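Local atomic coordinates of putative polysaccharide deacetylase (PDB entry 5JP6), a protein that probably removes acetyl groups from peptidoglycan as a zinc-binding hydrolase of the carbohydrate esterase 4 (NodB-like) family. Residues F251-H262 with D286-T296. The protein carries 1 engineered substitution. Numbering follows the deposited sequence.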
loop_
_atom_site.group_PDB
_atom_site.type_symbol
_atom_site.label_atom_id
_atom_site.label_comp_id
_atom_site.label_asym_id
_atom_site.label_seq_id
_atom_site.Cartn_x
_atom_site.Cartn_y
_atom_site.Cartn_z
ATOM N N PHE A 251 -2.254 23.838 -8.806
ATOM C CA PHE A 251 -1.261 23.156 -9.599
ATOM C C PHE A 251 0.093 23.129 -8.868
ATOM O O PHE A 251 0.738 22.081 -8.777
ATOM C CB PHE A 251 -1.082 23.799 -10.976
ATOM C CG PHE A 251 0.055 23.159 -11.770
ATOM C CD1 PHE A 251 -0.165 22.079 -12.573
ATOM C CD2 PHE A 251 1.380 23.612 -11.609
ATOM C CE1 PHE A 251 0.888 21.480 -13.242
ATOM C CE2 PHE A 251 2.404 23.032 -12.257
ATOM C CZ PHE A 251 2.175 21.957 -13.085
ATOM N N ASP A 252 0.532 24.280 -8.355
ATOM C CA ASP A 252 1.849 24.320 -7.712
ATOM C C ASP A 252 1.865 23.455 -6.465
ATOM O O ASP A 252 2.851 22.776 -6.204
ATOM C CB ASP A 252 2.305 25.729 -7.356
ATOM C CG ASP A 252 2.737 26.570 -8.590
ATOM O OD1 ASP A 252 2.977 25.986 -9.684
ATOM O OD2 ASP A 252 2.863 27.818 -8.413
ATOM N N GLU A 253 0.783 23.460 -5.694
ATOM C CA GLU A 253 0.737 22.595 -4.496
ATOM C C GLU A 253 0.783 21.137 -4.913
ATOM O O GLU A 253 1.480 20.326 -4.295
ATOM C CB GLU A 253 -0.505 22.880 -3.654
ATOM C CG GLU A 253 -0.510 24.243 -2.982
ATOM C CD GLU A 253 -1.879 24.653 -2.439
ATOM O OE1 GLU A 253 -2.920 24.117 -2.893
ATOM O OE2 GLU A 253 -1.912 25.525 -1.555
ATOM N N ALA A 254 0.042 20.795 -5.969
ATOM C CA ALA A 254 0.009 19.404 -6.442
ATOM C C ALA A 254 1.378 18.978 -6.982
ATOM O O ALA A 254 1.848 17.879 -6.684
ATOM C CB ALA A 254 -1.080 19.193 -7.498
ATOM N N ALA A 255 2.015 19.863 -7.738
ATOM C CA ALA A 255 3.342 19.557 -8.293
ATOM C C ALA A 255 4.345 19.365 -7.176
ATOM O O ALA A 255 5.221 18.511 -7.271
ATOM C CB ALA A 255 3.814 20.643 -9.260
ATOM N N ALA A 256 4.225 20.171 -6.108
ATOM C CA ALA A 256 5.097 20.002 -4.964
ATOM C C ALA A 256 4.900 18.640 -4.282
ATOM O O ALA A 256 5.885 18.027 -3.813
ATOM C CB ALA A 256 4.905 21.143 -3.994
ATOM N N GLU A 257 3.657 18.147 -4.253
ATOM C CA GLU A 257 3.325 16.819 -3.699
ATOM C C GLU A 257 3.972 15.726 -4.594
ATOM O O GLU A 257 4.529 14.734 -4.106
ATOM C CB GLU A 257 1.800 16.600 -3.577
ATOM C CG GLU A 257 1.215 17.357 -2.410
ATOM C CD GLU A 257 1.362 16.626 -1.102
ATOM O OE1 GLU A 257 2.131 15.619 -1.011
ATOM O OE2 GLU A 257 0.684 17.029 -0.155
ATOM N N VAL A 258 3.900 15.912 -5.914
ATOM C CA VAL A 258 4.538 14.970 -6.828
ATOM C C VAL A 258 6.045 14.901 -6.574
ATOM O O VAL A 258 6.604 13.809 -6.439
ATOM C CB VAL A 258 4.266 15.334 -8.300
ATOM C CG1 VAL A 258 5.038 14.430 -9.245
ATOM C CG2 VAL A 258 2.759 15.242 -8.621
ATOM N N ARG A 259 6.695 16.062 -6.503
ATOM C CA ARG A 259 8.143 16.152 -6.218
ATOM C C ARG A 259 8.521 15.581 -4.888
ATOM O O ARG A 259 9.539 14.916 -4.741
ATOM C CB ARG A 259 8.592 17.594 -6.155
ATOM C CG ARG A 259 8.711 18.241 -7.497
ATOM C CD ARG A 259 9.609 19.451 -7.456
ATOM N NE ARG A 259 10.025 19.770 -8.805
ATOM C CZ ARG A 259 9.241 20.402 -9.685
ATOM N NH1 ARG A 259 8.028 20.756 -9.290
ATOM N NH2 ARG A 259 9.658 20.663 -10.939
ATOM N N GLY A 260 7.704 15.863 -3.869
ATOM C CA GLY A 260 8.101 15.498 -2.512
ATOM C C GLY A 260 8.292 14.018 -2.251
ATOM O O GLY A 260 9.247 13.621 -1.560
ATOM N N GLY A 261 7.406 13.173 -2.773
ATOM C CA GLY A 261 7.560 11.719 -2.592
ATOM C C GLY A 261 8.791 11.196 -3.364
ATOM O O GLY A 261 9.545 10.365 -2.888
ATOM N N HIS A 262 8.986 11.723 -4.567
ATOM C CA HIS A 262 10.137 11.378 -5.365
ATOM C C HIS A 262 11.432 11.782 -4.659
ATOM O O HIS A 262 12.379 10.999 -4.582
ATOM C CB HIS A 262 10.055 12.026 -6.727
ATOM C CG HIS A 262 9.883 11.050 -7.840
ATOM N ND1 HIS A 262 8.860 10.132 -7.878
ATOM C CD2 HIS A 262 10.624 10.825 -8.950
ATOM C CE1 HIS A 262 8.969 9.397 -8.965
ATOM N NE2 HIS A 262 10.029 9.792 -9.630
ATOM N N ASP A 286 -3.351 19.223 -16.735
ATOM C CA ASP A 286 -2.108 19.978 -16.484
ATOM C C ASP A 286 -1.054 19.083 -15.813
ATOM O O ASP A 286 0.109 19.069 -16.212
ATOM C CB ASP A 286 -2.356 21.182 -15.578
ATOM C CG ASP A 286 -3.165 22.312 -16.234
ATOM O OD1 ASP A 286 -3.378 22.370 -17.439
ATOM O OD2 ASP A 286 -3.585 23.163 -15.447
ATOM N N LEU A 287 -1.468 18.333 -14.774
ATOM C CA LEU A 287 -0.508 17.446 -14.099
ATOM C C LEU A 287 -0.046 16.306 -14.982
ATOM O O LEU A 287 1.112 15.927 -14.922
ATOM C CB LEU A 287 -1.079 16.928 -12.793
ATOM C CG LEU A 287 -1.246 17.977 -11.691
ATOM C CD1 LEU A 287 -2.147 17.481 -10.573
ATOM C CD2 LEU A 287 0.120 18.378 -11.158
ATOM N N LYS A 288 -0.925 15.798 -15.835
ATOM C CA LYS A 288 -0.533 14.778 -16.782
ATOM C C LYS A 288 0.534 15.319 -17.744
ATOM O O LYS A 288 1.522 14.625 -18.040
ATOM C CB LYS A 288 -1.732 14.234 -17.532
ATOM C CG LYS A 288 -2.680 13.429 -16.641
ATOM C CD LYS A 288 -3.946 13.013 -17.420
ATOM C CE LYS A 288 -4.843 12.122 -16.600
ATOM N NZ LYS A 288 -4.467 10.706 -16.825
ATOM N N ALA A 289 0.351 16.553 -18.225
ATOM C CA ALA A 289 1.345 17.191 -19.122
ATOM C C ALA A 289 2.672 17.430 -18.406
ATOM O O ALA A 289 3.742 17.193 -18.967
ATOM C CB ALA A 289 0.800 18.484 -19.661
ATOM N N PHE A 290 2.579 17.888 -17.166
ATOM C CA PHE A 290 3.748 18.095 -16.312
ATOM C C PHE A 290 4.606 16.826 -16.206
ATOM O O PHE A 290 5.843 16.874 -16.355
ATOM C CB PHE A 290 3.247 18.520 -14.938
ATOM C CG PHE A 290 4.287 18.551 -13.854
ATOM C CD1 PHE A 290 5.260 19.514 -13.818
ATOM C CD2 PHE A 290 4.234 17.639 -12.827
ATOM C CE1 PHE A 290 6.149 19.574 -12.758
ATOM C CE2 PHE A 290 5.136 17.659 -11.800
ATOM C CZ PHE A 290 6.095 18.635 -11.757
ATOM N N LEU A 291 3.963 15.681 -15.948
ATOM C CA LEU A 291 4.737 14.432 -15.830
ATOM C C LEU A 291 5.535 14.103 -17.094
ATOM O O LEU A 291 6.677 13.644 -17.014
ATOM C CB LEU A 291 3.837 13.247 -15.468
ATOM C CG LEU A 291 3.249 13.241 -14.068
ATOM C CD1 LEU A 291 2.316 12.051 -13.929
ATOM C CD2 LEU A 291 4.349 13.192 -13.010
ATOM N N LYS A 292 4.913 14.339 -18.257
ATOM C CA LYS A 292 5.591 14.069 -19.511
ATOM C C LYS A 292 6.787 15.002 -19.690
ATOM O O LYS A 292 7.873 14.550 -20.037
ATOM C CB LYS A 292 4.650 14.162 -20.704
ATOM C CG LYS A 292 3.480 13.185 -20.654
ATOM C CD LYS A 292 2.569 13.380 -21.841
ATOM C CE LYS A 292 3.220 13.215 -23.162
ATOM N NZ LYS A 292 3.872 11.887 -23.296
ATOM N N THR A 293 6.597 16.286 -19.411
ATOM C CA THR A 293 7.704 17.245 -19.450
ATOM C C THR A 293 8.838 16.802 -18.514
ATOM O O THR A 293 10.035 16.916 -18.846
ATOM C CB THR A 293 7.200 18.649 -19.146
ATOM O OG1 THR A 293 6.306 19.035 -20.190
ATOM C CG2 THR A 293 8.360 19.674 -19.058
ATOM N N LYS A 294 8.453 16.246 -17.371
ATOM C CA LYS A 294 9.412 15.776 -16.376
ATOM C C LYS A 294 9.832 14.331 -16.566
ATOM O O LYS A 294 10.434 13.754 -15.671
ATOM C CB LYS A 294 8.864 16.026 -14.965
ATOM C CG LYS A 294 8.570 17.497 -14.681
ATOM C CD LYS A 294 9.807 18.364 -14.750
ATOM C CE LYS A 294 9.497 19.831 -14.517
ATOM N NZ LYS A 294 10.722 20.676 -14.635
ATOM N N SER A 295 9.587 13.770 -17.744
ATOM C CA SER A 295 10.147 12.475 -18.149
ATOM C C SER A 295 9.863 11.389 -17.098
ATOM O O SER A 295 10.720 10.578 -16.757
ATOM C CB SER A 295 11.655 12.601 -18.425
ATOM O OG SER A 295 11.929 13.558 -19.440
ATOM N N THR A 296 8.609 11.376 -16.631
ATOM C CA THR A 296 8.197 10.449 -15.610
ATOM C C THR A 296 6.917 9.755 -16.060
ATOM O O THR A 296 5.943 10.422 -16.456
ATOM C CB THR A 296 7.969 11.168 -14.255
ATOM O OG1 THR A 296 9.197 11.819 -13.852
ATOM C CG2 THR A 296 7.537 10.246 -13.183
HETATM O O HOH W 1 11.404 10.826 -12.280
#
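Segments 251-262 of helix 251-269 and 286-293 of helix 285-293 run in the same general direction, axes 10.9 Å apart and crossing at -44°, as neighbours around the parallel-stranded barrel-like NodB fold, with strand 275-277 between them in sequence. The centre of the contact is a knob-into-hole: the Phe290 side chain sits among Phe251, Ala255, Val258 and Arg259. Its CG lies anti to the backbone N (chi1 170°), which sends the ring across to segment 251-262. Ala255, small enough to let the ring come close, lays CB over one face, 3.9 Å from Phe290 CZ. On that same face Phe251 points its edge in a T-shaped stack, planes at 87°, with CZ near Phe290 CD1 and CB; Lys294 CG lies over the opposite face. Nearer the start of both helices, the lone methyl of Ala254 fits the forked end of Leu287, CB to CD1 3.7 Å. Val258, branched at CB, presents CG1 both to the Phe290 ring edge and to Leu291 CD2, one turn on from Leu287; Val258 and Leu291 also rest on Phe276 of that strand. In one of its two conformers, Arg259 brings NH1 to the ring edge. A Schellman motif at Ser295 ends the second helix and turns the chain to Thr296. There a water donates to Thr296 OG1 at 2.9 Å and weakly accepts from His262 NE2, whose ring is held at ND1 by Ser226 OG.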